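Local atomic coordinates of uncharacterized protein (Vibrio parahaemolyticus, PDB entry 1ZBP), a protein that is of unknown function but belongs to the ImpE family, named for a protein encoded in bacterial gene clusters linked to type VI secretion. Residues K29-R34 against K59-Y64; F37-C42 against S183-V188; Q53-I58 against Q70-V75. All coordinates share one frame; numbering follows the deposited sequence.

Contact 1 (K29-R34 against K59-Y64); sequences KDASLR and KLFPEY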
ATOM      1  N   LYS A  29      -9.358   8.832 -29.220  1.00 71.07           N
ATOM      2  CA  LYS A  29      -8.368   7.931 -29.784  1.00 70.67           C
ATOM      3  C   LYS A  29      -6.964   8.278 -29.310  1.00 70.37           C
ATOM      4  O   LYS A  29      -5.981   7.959 -29.983  1.00 70.88           O
ATOM      5  CB  LYS A  29      -8.429   7.963 -31.317  1.00 71.17           C
ATOM      6  CG  LYS A  29      -9.776   7.525 -31.903  1.00 70.39           C
ATOM      7  CD  LYS A  29     -10.124   6.081 -31.536  1.00 69.66           C
ATOM      8  CE  LYS A  29     -11.482   5.678 -32.107  1.00 69.72           C
ATOM      9  NZ  LYS A  29     -11.794   4.230 -31.932  1.00 66.62           N
ATOM     10  N   ASP A  30      -6.871   8.932 -28.152  1.00 69.53           N
ATOM     11  CA  ASP A  30      -5.570   9.302 -27.595  1.00 68.44           C
ATOM     12  C   ASP A  30      -5.204   8.391 -26.423  1.00 68.12           C
ATOM     13  O   ASP A  30      -5.902   8.348 -25.410  1.00 67.32           O
ATOM     14  CB  ASP A  30      -5.570  10.759 -27.124  1.00 67.88           C
ATOM     15  CG  ASP A  30      -4.168  11.291 -26.893  1.00 69.26           C
ATOM     16  OD1 ASP A  30      -3.408  10.672 -26.114  1.00 68.51           O
ATOM     17  OD2 ASP A  30      -3.813  12.328 -27.498  1.00 69.63           O
ATOM     18  N   ALA A  31      -4.100   7.664 -26.571  1.00 67.88           N
ATOM     19  CA  ALA A  31      -3.634   6.740 -25.542  1.00 67.28           C
ATOM     20  C   ALA A  31      -3.171   7.460 -24.272  1.00 66.98           C
ATOM     21  O   ALA A  31      -3.636   7.141 -23.171  1.00 66.79           O
ATOM     22  CB  ALA A  31      -2.505   5.876 -26.096  1.00 67.14           C
ATOM     23  N   SER A  32      -2.263   8.426 -24.433  1.00 65.60           N
ATOM     24  CA  SER A  32      -1.719   9.204 -23.315  1.00 63.31           C
ATOM     25  C   SER A  32      -2.788   9.755 -22.376  1.00 61.48           C
ATOM     26  O   SER A  32      -2.616   9.731 -21.161  1.00 61.49           O
ATOM     27  CB  SER A  32      -0.872  10.374 -23.835  1.00 64.19           C
ATOM     28  OG  SER A  32       0.265   9.924 -24.553  1.00 64.84           O
ATOM     29  N   LEU A  33      -3.883  10.262 -22.934  1.00 59.90           N
ATOM     30  CA  LEU A  33      -4.953  10.805 -22.110  1.00 57.51           C
ATOM     31  C   LEU A  33      -5.647   9.697 -21.331  1.00 56.12           C
ATOM     32  O   LEU A  33      -5.812   9.805 -20.117  1.00 56.56           O
ATOM     33  CB  LEU A  33      -5.972  11.566 -22.967  1.00 56.79           C
ATOM     34  CG  LEU A  33      -5.565  12.972 -23.436  1.00 56.88           C
ATOM     35  CD1 LEU A  33      -6.608  13.535 -24.403  1.00 53.69           C
ATOM     36  CD2 LEU A  33      -5.424  13.887 -22.224  1.00 55.01           C
ATOM     37  N   ARG A  34      -6.050   8.631 -22.020  1.00 54.30           N
ATOM     38  CA  ARG A  34      -6.723   7.518 -21.353  1.00 51.74           C
ATOM     39  C   ARG A  34      -5.810   6.921 -20.278  1.00 49.55           C
ATOM     40  O   ARG A  34      -6.255   6.630 -19.166  1.00 48.10           O
ATOM     41  CB  ARG A  34      -7.132   6.450 -22.377  1.00 52.93           C
ATOM     42  CG  ARG A  34      -8.343   6.829 -23.223  1.00 53.12           C
ATOM     43  CD  ARG A  34      -8.628   5.778 -24.292  1.00 53.41           C
ATOM     44  NE  ARG A  34      -9.810   6.088 -25.101  1.00 54.30           N
ATOM     45  CZ  ARG A  34     -11.068   5.858 -24.728  1.00 55.35           C
ATOM     46  NH1 ARG A  34     -12.075   6.178 -25.535  1.00 54.31           N
ATOM     47  NH2 ARG A  34     -11.323   5.298 -23.556  1.00 55.99           N
ATOM     48  N   LYS A  59      -8.213  -2.902 -26.143  1.00 41.17           N
ATOM     49  CA  LYS A  59      -8.894  -3.049 -27.426  1.00 41.37           C
ATOM     50  C   LYS A  59      -8.424  -1.985 -28.397  1.00 41.36           C
ATOM     51  O   LYS A  59      -8.142  -2.273 -29.563  1.00 40.80           O
ATOM     52  CB  LYS A  59     -10.405  -2.909 -27.274  1.00 39.53           C
ATOM     53  CG  LYS A  59     -11.056  -4.019 -26.507  1.00 41.33           C
ATOM     54  CD  LYS A  59     -12.550  -3.845 -26.508  1.00 41.88           C
ATOM     55  CE  LYS A  59     -13.207  -4.952 -25.727  1.00 44.41           C
ATOM     56  NZ  LYS A  59     -14.689  -4.848 -25.801  1.00 49.27           N
ATOM     57  N   LEU A  60      -8.338  -0.755 -27.903  1.00 41.41           N
ATOM     58  CA  LEU A  60      -7.944   0.372 -28.725  1.00 40.65           C
ATOM     59  C   LEU A  60      -6.478   0.448 -29.048  1.00 40.14           C
ATOM     60  O   LEU A  60      -6.103   0.890 -30.132  1.00 38.89           O
ATOM     61  CB  LEU A  60      -8.364   1.673 -28.049  1.00 42.94           C
ATOM     62  CG  LEU A  60      -9.852   1.960 -27.859  1.00 44.63           C
ATOM     63  CD1 LEU A  60      -9.977   3.372 -27.306  1.00 44.27           C
ATOM     64  CD2 LEU A  60     -10.604   1.839 -29.184  1.00 43.89           C
ATOM     65  N   PHE A  61      -5.649   0.013 -28.102  1.00 41.65           N
ATOM     66  CA  PHE A  61      -4.189   0.080 -28.249  1.00 41.49           C
ATOM     67  C   PHE A  61      -3.515  -1.219 -27.792  1.00 42.88           C
ATOM     68  O   PHE A  61      -2.663  -1.209 -26.894  1.00 42.96           O
ATOM     69  CB  PHE A  61      -3.659   1.258 -27.415  1.00 39.95           C
ATOM     70  CG  PHE A  61      -4.462   2.533 -27.576  1.00 38.15           C
ATOM     71  CD1 PHE A  61      -4.293   3.350 -28.694  1.00 35.89           C
ATOM     72  CD2 PHE A  61      -5.395   2.908 -26.614  1.00 35.32           C
ATOM     73  CE1 PHE A  61      -5.036   4.519 -28.844  1.00 36.55           C
ATOM     74  CE2 PHE A  61      -6.141   4.073 -26.757  1.00 37.00           C
ATOM     75  CZ  PHE A  61      -5.963   4.885 -27.876  1.00 35.18           C
ATOM     76  N   PRO A  62      -3.874  -2.353 -28.420  1.00 42.24           N
ATOM     77  CA  PRO A  62      -3.310  -3.660 -28.073  1.00 42.07           C
ATOM     78  C   PRO A  62      -1.786  -3.708 -28.068  1.00 41.44           C
ATOM     79  O   PRO A  62      -1.188  -4.669 -27.579  1.00 40.82           O
ATOM     80  CB  PRO A  62      -3.915  -4.587 -29.127  1.00 43.06           C
ATOM     81  CG  PRO A  62      -4.097  -3.683 -30.304  1.00 40.96           C
ATOM     82  CD  PRO A  62      -4.661  -2.447 -29.663  1.00 41.85           C
ATOM     83  N   GLU A  63      -1.158  -2.678 -28.619  1.00 40.60           N
ATOM     84  CA  GLU A  63       0.298  -2.626 -28.660  1.00 42.06           C
ATOM     85  C   GLU A  63       0.859  -2.355 -27.259  1.00 41.42           C
ATOM     86  O   GLU A  63       2.024  -2.633 -26.989  1.00 41.53           O
ATOM     87  CB  GLU A  63       0.763  -1.539 -29.632  1.00 44.11           C
ATOM     88  CG  GLU A  63       0.256  -0.143 -29.293  1.00 47.58           C
ATOM     89  CD  GLU A  63      -0.834   0.334 -30.239  1.00 50.45           C
ATOM     90  OE1 GLU A  63      -1.789  -0.438 -30.506  1.00 50.16           O
ATOM     91  OE2 GLU A  63      -0.741   1.497 -30.697  1.00 51.84           O
ATOM     92  N   TYR A  64       0.020  -1.813 -26.380  1.00 41.39           N
ATOM     93  CA  TYR A  64       0.417  -1.520 -25.009  1.00 41.04           C
ATOM     94  C   TYR A  64      -0.256  -2.490 -24.045  1.00 39.55           C
ATOM     95  O   TYR A  64      -0.688  -2.098 -22.956  1.00 39.69           O
ATOM     96  CB  TYR A  64       0.031  -0.089 -24.624  1.00 43.14           C
ATOM     97  CG  TYR A  64       0.673   0.989 -25.475  1.00 46.38           C
ATOM     98  CD1 TYR A  64       2.033   0.957 -25.765  1.00 46.95           C
ATOM     99  CD2 TYR A  64      -0.084   2.056 -25.965  1.00 48.54           C
ATOM    100  CE1 TYR A  64       2.630   1.963 -26.526  1.00 49.96           C
ATOM    101  CE2 TYR A  64       0.497   3.069 -26.724  1.00 50.86           C
ATOM    102  CZ  TYR A  64       1.857   3.017 -27.000  1.00 51.07           C
ATOM    103  OH  TYR A  64       2.437   4.023 -27.739  1.00 52.72           O
TER

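Contact 2 (F37-C42 against S183-V188); sequences FIELLC and SLLESV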
ATOM      1  N   PHE A  37      -5.561   9.018 -17.302  1.00 43.35           N
ATOM      2  CA  PHE A  37      -6.849   8.973 -16.607  1.00 44.01           C
ATOM      3  C   PHE A  37      -6.961   7.693 -15.748  1.00 44.51           C
ATOM      4  O   PHE A  37      -7.672   7.669 -14.737  1.00 42.81           O
ATOM      5  CB  PHE A  37      -7.985   9.043 -17.643  1.00 45.12           C
ATOM      6  CG  PHE A  37      -9.361   8.830 -17.069  1.00 45.87           C
ATOM      7  CD1 PHE A  37      -9.793   9.557 -15.965  1.00 46.41           C
ATOM      8  CD2 PHE A  37     -10.222   7.884 -17.627  1.00 46.65           C
ATOM      9  CE1 PHE A  37     -11.058   9.343 -15.418  1.00 45.49           C
ATOM     10  CE2 PHE A  37     -11.488   7.664 -17.086  1.00 46.00           C
ATOM     11  CZ  PHE A  37     -11.903   8.395 -15.978  1.00 47.00           C
ATOM     12  N   ILE A  38      -6.245   6.640 -16.150  1.00 44.14           N
ATOM     13  CA  ILE A  38      -6.247   5.369 -15.424  1.00 43.04           C
ATOM     14  C   ILE A  38      -5.408   5.490 -14.148  1.00 42.57           C
ATOM     15  O   ILE A  38      -5.783   4.972 -13.086  1.00 40.18           O
ATOM     16  CB  ILE A  38      -5.668   4.220 -16.295  1.00 41.58           C
ATOM     17  CG1 ILE A  38      -6.587   3.958 -17.484  1.00 40.74           C
ATOM     18  CG2 ILE A  38      -5.526   2.944 -15.463  1.00 41.03           C
ATOM     19  CD1 ILE A  38      -5.951   3.153 -18.582  1.00 36.95           C
ATOM     20  N   GLU A  39      -4.269   6.168 -14.257  1.00 42.83           N
ATOM     21  CA  GLU A  39      -3.385   6.338 -13.108  1.00 44.03           C
ATOM     22  C   GLU A  39      -4.097   7.094 -11.997  1.00 43.17           C
ATOM     23  O   GLU A  39      -4.130   6.641 -10.848  1.00 42.58           O
ATOM     24  CB  GLU A  39      -2.098   7.071 -13.510  1.00 44.68           C
ATOM     25  CG  GLU A  39      -1.030   6.158 -14.090  1.00 48.30           C
ATOM     26  CD  GLU A  39       0.267   6.885 -14.400  1.00 50.80           C
ATOM     27  OE1 GLU A  39       1.296   6.208 -14.600  1.00 48.97           O
ATOM     28  OE2 GLU A  39       0.260   8.134 -14.461  1.00 54.17           O
ATOM     29  N   LEU A  40      -4.690   8.233 -12.344  1.00 42.89           N
ATOM     30  CA  LEU A  40      -5.401   9.048 -11.364  1.00 44.29           C
ATOM     31  C   LEU A  40      -6.666   8.362 -10.852  1.00 44.02           C
ATOM     32  O   LEU A  40      -7.276   8.808  -9.876  1.00 45.26           O
ATOM     33  CB  LEU A  40      -5.731  10.422 -11.962  1.00 45.98           C
ATOM     34  CG  LEU A  40      -4.521  11.178 -12.555  1.00 45.65           C
ATOM     35  CD1 LEU A  40      -4.949  12.553 -13.048  1.00 45.08           C
ATOM     36  CD2 LEU A  40      -3.421  11.308 -11.506  1.00 44.71           C
ATOM     37  N   LEU A  41      -7.065   7.280 -11.512  1.00 43.86           N
ATOM     38  CA  LEU A  41      -8.245   6.522 -11.088  1.00 43.85           C
ATOM     39  C   LEU A  41      -7.857   5.546  -9.974  1.00 43.07           C
ATOM     40  O   LEU A  41      -8.639   5.281  -9.053  1.00 39.65           O
ATOM     41  CB  LEU A  41      -8.835   5.750 -12.271  1.00 45.85           C
ATOM     42  CG  LEU A  41      -9.797   6.563 -13.146  1.00 47.77           C
ATOM     43  CD1 LEU A  41     -10.166   5.764 -14.386  1.00 49.52           C
ATOM     44  CD2 LEU A  41     -11.053   6.921 -12.348  1.00 46.57           C
ATOM     45  N   CYS A  42      -6.643   5.011 -10.066  1.00 42.97           N
ATOM     46  CA  CYS A  42      -6.157   4.087  -9.048  1.00 43.71           C
ATOM     47  C   CYS A  42      -5.875   4.846  -7.749  1.00 42.90           C
ATOM     48  O   CYS A  42      -6.123   4.335  -6.653  1.00 42.04           O
ATOM     49  CB  CYS A  42      -4.901   3.373  -9.539  1.00 42.62           C
ATOM     50  SG  CYS A  42      -5.244   2.274 -10.920  1.00 43.70           S
ATOM     51  N   SER A 183       6.484   7.845 -12.320  1.00 32.77           N
ATOM     52  CA  SER A 183       5.178   8.018 -12.930  1.00 31.29           C
ATOM     53  C   SER A 183       4.243   8.492 -11.841  1.00 30.56           C
ATOM     54  O   SER A 183       4.540   8.324 -10.665  1.00 29.18           O
ATOM     55  CB  SER A 183       4.675   6.682 -13.457  1.00 33.04           C
ATOM     56  OG  SER A 183       4.166   5.906 -12.377  1.00 32.27           O
ATOM     57  N   LEU A 184       3.111   9.064 -12.241  1.00 30.06           N
ATOM     58  CA  LEU A 184       2.109   9.584 -11.316  1.00 30.40           C
ATOM     59  C   LEU A 184       1.647   8.528 -10.300  1.00 32.32           C
ATOM     60  O   LEU A 184       1.806   8.696  -9.084  1.00 33.19           O
ATOM     61  CB  LEU A 184       0.887  10.086 -12.100  1.00 31.58           C
ATOM     62  CG  LEU A 184       1.111  10.988 -13.329  1.00 34.32           C
ATOM     63  CD1 LEU A 184      -0.127  10.970 -14.206  1.00 37.01           C
ATOM     64  CD2 LEU A 184       1.441  12.423 -12.895  1.00 34.00           C
ATOM     65  N   LEU A 185       1.060   7.446 -10.804  1.00 32.79           N
ATOM     66  CA  LEU A 185       0.558   6.376  -9.944  1.00 31.64           C
ATOM     67  C   LEU A 185       1.650   5.786  -9.046  1.00 31.28           C
ATOM     68  O   LEU A 185       1.416   5.509  -7.866  1.00 29.84           O
ATOM     69  CB  LEU A 185      -0.061   5.276 -10.800  1.00 32.05           C
ATOM     70  CG  LEU A 185      -0.602   4.032 -10.086  1.00 34.25           C
ATOM     71  CD1 LEU A 185      -1.491   4.431  -8.906  1.00 33.92           C
ATOM     72  CD2 LEU A 185      -1.377   3.196 -11.082  1.00 34.73           C
ATOM     73  N   GLU A 186       2.841   5.589  -9.602  1.00 28.89           N
ATOM     74  CA  GLU A 186       3.930   5.036  -8.814  1.00 30.52           C
ATOM     75  C   GLU A 186       4.247   5.855  -7.559  1.00 30.31           C
ATOM     76  O   GLU A 186       4.966   5.387  -6.677  1.00 30.18           O
ATOM     77  CB  GLU A 186       5.190   4.874  -9.672  1.00 31.73           C
ATOM     78  CG  GLU A 186       5.075   3.838 -10.779  1.00 31.97           C
ATOM     79  CD  GLU A 186       6.427   3.487 -11.370  1.00 34.64           C
ATOM     80  OE1 GLU A 186       7.398   4.194 -11.051  1.00 35.60           O
ATOM     81  OE2 GLU A 186       6.530   2.510 -12.147  1.00 39.38           O
ATOM     82  N   SER A 187       3.714   7.070  -7.469  1.00 29.04           N
ATOM     83  CA  SER A 187       3.960   7.894  -6.287  1.00 28.58           C
ATOM     84  C   SER A 187       3.319   7.251  -5.050  1.00 27.67           C
ATOM     85  O   SER A 187       3.878   7.345  -3.953  1.00 28.73           O
ATOM     86  CB  SER A 187       3.435   9.325  -6.494  1.00 26.38           C
ATOM     87  OG  SER A 187       2.053   9.335  -6.795  1.00 31.51           O
ATOM     88  N   VAL A 188       2.166   6.592  -5.227  1.00 26.35           N
ATOM     89  CA  VAL A 188       1.486   5.904  -4.115  1.00 25.74           C
ATOM     90  C   VAL A 188       1.590   4.363  -4.184  1.00 26.21           C
ATOM     91  O   VAL A 188       1.352   3.688  -3.185  1.00 27.96           O
ATOM     92  CB  VAL A 188      -0.026   6.324  -3.969  1.00 24.50           C
ATOM     93  CG1 VAL A 188      -0.121   7.786  -3.533  1.00 27.66           C
ATOM     94  CG2 VAL A 188      -0.769   6.122  -5.263  1.00 24.80           C
TER

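Contact 3 (Q53-I58 against Q70-V75); sequences QLMQSI and QLRHLV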
ATOM      1  N   GLN A  53     -11.504   1.048 -17.829  1.00 46.98           N
ATOM      2  CA  GLN A  53     -10.681   1.802 -18.769  1.00 46.26           C
ATOM      3  C   GLN A  53      -9.490   0.982 -19.270  1.00 46.11           C
ATOM      4  O   GLN A  53      -9.043   1.148 -20.402  1.00 43.64           O
ATOM      5  CB  GLN A  53     -10.190   3.094 -18.112  1.00 46.10           C
ATOM      6  CG  GLN A  53     -11.313   4.064 -17.753  1.00 47.18           C
ATOM      7  CD  GLN A  53     -12.007   4.651 -18.976  1.00 46.32           C
ATOM      8  OE1 GLN A  53     -11.400   5.381 -19.761  1.00 45.67           O
ATOM      9  NE2 GLN A  53     -13.281   4.324 -19.145  1.00 44.87           N
ATOM     10  N   LEU A  54      -8.973   0.100 -18.420  1.00 46.42           N
ATOM     11  CA  LEU A  54      -7.844  -0.738 -18.803  1.00 46.27           C
ATOM     12  C   LEU A  54      -8.280  -1.782 -19.835  1.00 47.36           C
ATOM     13  O   LEU A  54      -7.496  -2.187 -20.688  1.00 47.10           O
ATOM     14  CB  LEU A  54      -7.249  -1.423 -17.564  1.00 44.29           C
ATOM     15  CG  LEU A  54      -6.429  -0.527 -16.629  1.00 40.73           C
ATOM     16  CD1 LEU A  54      -6.284  -1.148 -15.253  1.00 35.61           C
ATOM     17  CD2 LEU A  54      -5.085  -0.271 -17.268  1.00 39.43           C
HETATM   18  N   MSE A  55      -9.532  -2.222 -19.762  1.00 49.79           N
HETATM   19  CA  MSE A  55     -10.014  -3.202 -20.723  1.00 52.07           C
HETATM   20  C   MSE A  55     -10.199  -2.519 -22.081  1.00 51.46           C
HETATM   21  O   MSE A  55      -9.919  -3.114 -23.123  1.00 53.13           O
HETATM   22  CB  MSE A  55     -11.333  -3.832 -20.250  1.00 56.00           C
HETATM   23  CG  MSE A  55     -11.205  -4.705 -18.994  1.00 62.02           C
HETATM   24 SE   MSE A  55     -12.755  -5.856 -18.621  1.00 73.15          SE
HETATM   25  CE  MSE A  55     -13.752  -4.748 -17.374  1.00 67.03           C
ATOM     26  N   GLN A  56     -10.644  -1.265 -22.070  1.00 49.33           N
ATOM     27  CA  GLN A  56     -10.849  -0.526 -23.309  1.00 48.21           C
ATOM     28  C   GLN A  56      -9.554  -0.159 -24.018  1.00 48.00           C
ATOM     29  O   GLN A  56      -9.444  -0.322 -25.233  1.00 48.80           O
ATOM     30  CB  GLN A  56     -11.678   0.721 -23.040  1.00 47.61           C
ATOM     31  CG  GLN A  56     -13.090   0.371 -22.638  1.00 51.09           C
ATOM     32  CD  GLN A  56     -14.045   1.535 -22.728  1.00 53.18           C
ATOM     33  OE1 GLN A  56     -13.918   2.530 -22.009  1.00 52.82           O
ATOM     34  NE2 GLN A  56     -15.012   1.421 -23.631  1.00 56.19           N
ATOM     35  N   SER A  57      -8.576   0.326 -23.262  1.00 47.54           N
ATOM     36  CA  SER A  57      -7.286   0.687 -23.838  1.00 47.42           C
ATOM     37  C   SER A  57      -6.606  -0.511 -24.516  1.00 45.81           C
ATOM     38  O   SER A  57      -5.816  -0.341 -25.448  1.00 45.38           O
ATOM     39  CB  SER A  57      -6.362   1.273 -22.760  1.00 48.74           C
ATOM     40  OG  SER A  57      -6.748   2.597 -22.426  1.00 50.54           O
ATOM     41  N   ILE A  58      -6.913  -1.719 -24.051  1.00 44.72           N
ATOM     42  CA  ILE A  58      -6.324  -2.920 -24.638  1.00 42.25           C
ATOM     43  C   ILE A  58      -6.906  -3.118 -26.023  1.00 41.61           C
ATOM     44  O   ILE A  58      -6.185  -3.451 -26.967  1.00 41.63           O
ATOM     45  CB  ILE A  58      -6.609  -4.160 -23.768  1.00 43.78           C
ATOM     46  CG1 ILE A  58      -5.701  -4.121 -22.536  1.00 42.70           C
ATOM     47  CG2 ILE A  58      -6.408  -5.446 -24.572  1.00 39.44           C
ATOM     48  CD1 ILE A  58      -6.010  -5.184 -21.514  1.00 45.06           C
ATOM     49  N   GLN A  70      -0.315  -5.288 -16.718  1.00 36.96           N
ATOM     50  CA  GLN A  70       0.351  -5.100 -15.437  1.00 39.23           C
ATOM     51  C   GLN A  70      -0.510  -4.263 -14.489  1.00 38.81           C
ATOM     52  O   GLN A  70      -0.647  -4.604 -13.313  1.00 40.38           O
ATOM     53  CB  GLN A  70       1.708  -4.431 -15.655  1.00 40.47           C
ATOM     54  CG  GLN A  70       2.386  -3.957 -14.402  1.00 44.72           C
ATOM     55  CD  GLN A  70       3.894  -3.984 -14.539  1.00 47.55           C
ATOM     56  OE1 GLN A  70       4.443  -3.574 -15.569  1.00 49.77           O
ATOM     57  NE2 GLN A  70       4.576  -4.479 -13.504  1.00 45.21           N
ATOM     58  N   LEU A  71      -1.089  -3.175 -14.995  1.00 37.73           N
ATOM     59  CA  LEU A  71      -1.961  -2.315 -14.180  1.00 36.12           C
ATOM     60  C   LEU A  71      -3.198  -3.089 -13.732  1.00 36.79           C
ATOM     61  O   LEU A  71      -3.736  -2.852 -12.646  1.00 37.16           O
ATOM     62  CB  LEU A  71      -2.424  -1.082 -14.972  1.00 36.18           C
ATOM     63  CG  LEU A  71      -1.658   0.246 -14.903  1.00 39.34           C
ATOM     64  CD1 LEU A  71      -1.800   0.870 -13.520  1.00 38.55           C
ATOM     65  CD2 LEU A  71      -0.199   0.020 -15.241  1.00 39.48           C
ATOM     66  N   ARG A  72      -3.674  -3.998 -14.581  1.00 36.88           N
ATOM     67  CA  ARG A  72      -4.845  -4.790 -14.235  1.00 36.87           C
ATOM     68  C   ARG A  72      -4.525  -5.600 -12.985  1.00 36.41           C
ATOM     69  O   ARG A  72      -5.324  -5.664 -12.048  1.00 35.37           O
ATOM     70  CB  ARG A  72      -5.217  -5.709 -15.391  1.00 38.47           C
ATOM     71  CG  ARG A  72      -5.763  -4.958 -16.579  1.00 42.10           C
ATOM     72  CD  ARG A  72      -7.255  -5.130 -16.657  1.00 43.58           C
ATOM     73  NE  ARG A  72      -7.588  -6.471 -17.113  1.00 46.14           N
ATOM     74  CZ  ARG A  72      -8.740  -7.079 -16.869  1.00 46.16           C
ATOM     75  NH1 ARG A  72      -8.938  -8.300 -17.337  1.00 45.87           N
ATOM     76  NH2 ARG A  72      -9.682  -6.474 -16.154  1.00 45.28           N
ATOM     77  N   HIS A  73      -3.344  -6.207 -12.976  1.00 36.55           N
ATOM     78  CA  HIS A  73      -2.885  -6.996 -11.838  1.00 37.44           C
ATOM     79  C   HIS A  73      -2.768  -6.132 -10.575  1.00 35.44           C
ATOM     80  O   HIS A  73      -3.174  -6.553  -9.498  1.00 35.38           O
ATOM     81  CB  HIS A  73      -1.532  -7.623 -12.164  1.00 40.55           C
ATOM     82  CG  HIS A  73      -1.586  -8.623 -13.284  1.00 44.35           C
ATOM     83  ND1 HIS A  73      -0.473  -8.982 -14.012  1.00 47.18           N
ATOM     84  CD2 HIS A  73      -2.613  -9.349 -13.777  1.00 43.84           C
ATOM     85  CE1 HIS A  73      -0.815  -9.889 -14.912  1.00 46.43           C
ATOM     86  NE2 HIS A  73      -2.108 -10.127 -14.791  1.00 46.51           N
ATOM     87  N   LEU A  74      -2.223  -4.929 -10.711  1.00 34.86           N
ATOM     88  CA  LEU A  74      -2.089  -4.040  -9.565  1.00 35.04           C
ATOM     89  C   LEU A  74      -3.455  -3.647  -9.042  1.00 35.49           C
ATOM     90  O   LEU A  74      -3.666  -3.608  -7.827  1.00 33.88           O
ATOM     91  CB  LEU A  74      -1.291  -2.788  -9.942  1.00 35.88           C
ATOM     92  CG  LEU A  74       0.239  -2.921  -9.904  1.00 37.21           C
ATOM     93  CD1 LEU A  74       0.748  -2.621  -8.510  1.00 36.96           C
ATOM     94  CD2 LEU A  74       0.653  -4.320 -10.326  1.00 40.01           C
ATOM     95  N   VAL A  75      -4.385  -3.364  -9.956  1.00 35.56           N
ATOM     96  CA  VAL A  75      -5.741  -2.981  -9.566  1.00 35.43           C
ATOM     97  C   VAL A  75      -6.430  -4.134  -8.848  1.00 36.06           C
ATOM     98  O   VAL A  75      -7.205  -3.912  -7.913  1.00 38.40           O
ATOM     99  CB  VAL A  75      -6.574  -2.551 -10.788  1.00 35.64           C
ATOM    100  CG1 VAL A  75      -8.054  -2.554 -10.456  1.00 36.35           C
ATOM    101  CG2 VAL A  75      -6.155  -1.155 -11.209  1.00 36.23           C
TER

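Contact 1 (K29-R34 against K59-Y64)
Phe61 pushes its ring against Ala31, the first residue of helix 31-44. With chi1 at -45°, CG lies beside the backbone N, which points the ring from CB toward the start of helix 31-44. The Ala31 methyl stands over the middle of the ring, about equally far from its carbons; it is 3.8 Å from the ring centroid and only 4° off the ring normal, a CH-pi contact over the face. At the far end CE1 and CZ reach the backbone: Lys29 O lies at the ring edge, 3.7 Å from CZ, and Ala31 N is 3.6 Å from CZ. Another edge atom, CE2, meets Arg34 CD at 3.9 Å. Leu60 CB lies over the opposite face, toward its rim. Alanine suits this place because its small methyl lets the ring lie flat on the helix start.

Leu60 CD1 lies over one face of the Arg34 guanidinium, 3.5 Å from NE, while that NE hydrogen-bonds to Pro28 O. Asp30 caps the helix, its OD1 accepting from Leu33 N. The contact thus packs the end of helix 47-60 on the start of helix 31-44, which also rests, through Leu33, on helix 13-25.

Contact 2 (F37-C42 against S183-V188)
Glu39 and Leu185 come together through contrasting first torsions. In Glu39 chi1 is -84°, which sets CG beside the backbone N, and the chain then runs out extended (chi2 -176°), carrying its carboxylate across to the 183-188 segment. In Leu185 chi1 is 178°, with CG opposite the backbone N, and this turns its two methyls along helix 31-44 toward Cys42. The two residues also mark the closest backbone approach, their CA atoms 5.1 Å apart.

The methylenes of Glu39 do the touching here: CG lies 3.5 Å from Leu185 CB, and the two side chains cross obliquely. Further out, Glu39 CD is 3.7 Å from Leu185 N, and OE1 comes within 3.6 Å of Ser183 CB. One turn along the helix, Leu185 CD1 packs on Cys42 CB at 3.6 Å, and CD2 approaches the sulfur, SG, at 4.0 Å. Cysteine suits this position, since its short, weakly polar side chain leaves room for a branched leucine; it also touches Trp189 of strand 189-196. Leu40 and Leu184 approach loosely, the Leu184 methyl being less surely placed, and both touch Leu8.

Ser183 OG accepts from Glu186 N in an ST motif at the start of the helically coiled residues 184-187, which lack regular helix bonding; crowding in the model makes the hydroxyl position less certain. Leu184 and Leu185, set against Glu39, Leu40 and Cys42, lay the connection between strands 173-178 and 189-196 on helix 31-44.

No hydrogen bond links the two segments, so cohesion rests on van der Waals packing. Glutamate fits because its aliphatic stem packs in the middle of the contact, in a residue that is only partly exposed; it acts here mainly through its methylenes, and the exact place of its carboxylate is doubtful.

Contact 3 (Q53-I58 against Q70-V75)
Arg72 NH2 forms a salt bridge with Asp51 OD1 and also packs against the side chain of Met55, a selenomethionine in this crystal. Met55 CG is 3.7 Å from NH2 and lies over one face of the guanidinium, toward its rim, with SE 4.0 Å from the same nitrogen. The arginine gets there through two bends. At chi2 (-105°) and chi3 (-74°) its chain turns toward helix 47-60, so that its aliphatic part covers Leu54 before the charged end passes on to Asp51. Arginine suits this margin because one side chain supplies both a greasy stem and a charge that can pair near solvent.

Leu54 is the central side chain of the interface. Its CB meets Arg72 CD at 3.8 Å, its CD2 presses on Leu71 CB at 3.6 Å, and its CD1 reaches Val75 CG2 at 4.0 Å. A branched leucine can thus touch three residues spread over one turn of the partner helix. Leu54 and Leu71 cross at about a right angle. Val75, beta-branched and compact, lies on the buried side of the contact, touching Cys42 of helix 31-44, and Leu54 likewise packs on Ile38 of that helix. Nearer the connecting turn, Ile58 packs on Leu65 and Ala68.

The short helical segments lie 10.3 Å apart at closest approach and run at 168° to each other. Helices 47-60 and 65-84, consecutive in the chain, therefore form an antiparallel alpha-hairpin, consistent with the alpha-alpha superhelical arrays of which tetratricopeptide-like domains are a familiar example.

Contacts 1 and 3 share helix 47-60 and hold its two neighbours, helix 31-44 and helix 65-84; contact 2 ties helix 31-44 to the distant strand connection 183-188. Contact 1 is a surface contact, its centre about 27 Å from the centre of the chain, and relies on an aromatic face. Contacts 3 and 2, their centres about 18 and 13 Å from that point, are partly buried: contact 3 rests on branched aliphatic side chains flanked by an arginine stem, contact 2 on leucines against a cysteine and the stem of a central glutamate. Contacts 2 and 3 meet where Leu71 CD1 approaches Leu185 CD2 at 3.4 Å, and Arg34 of contact 1 packs on Gln53, Gln56 and Ser57 of 53-58.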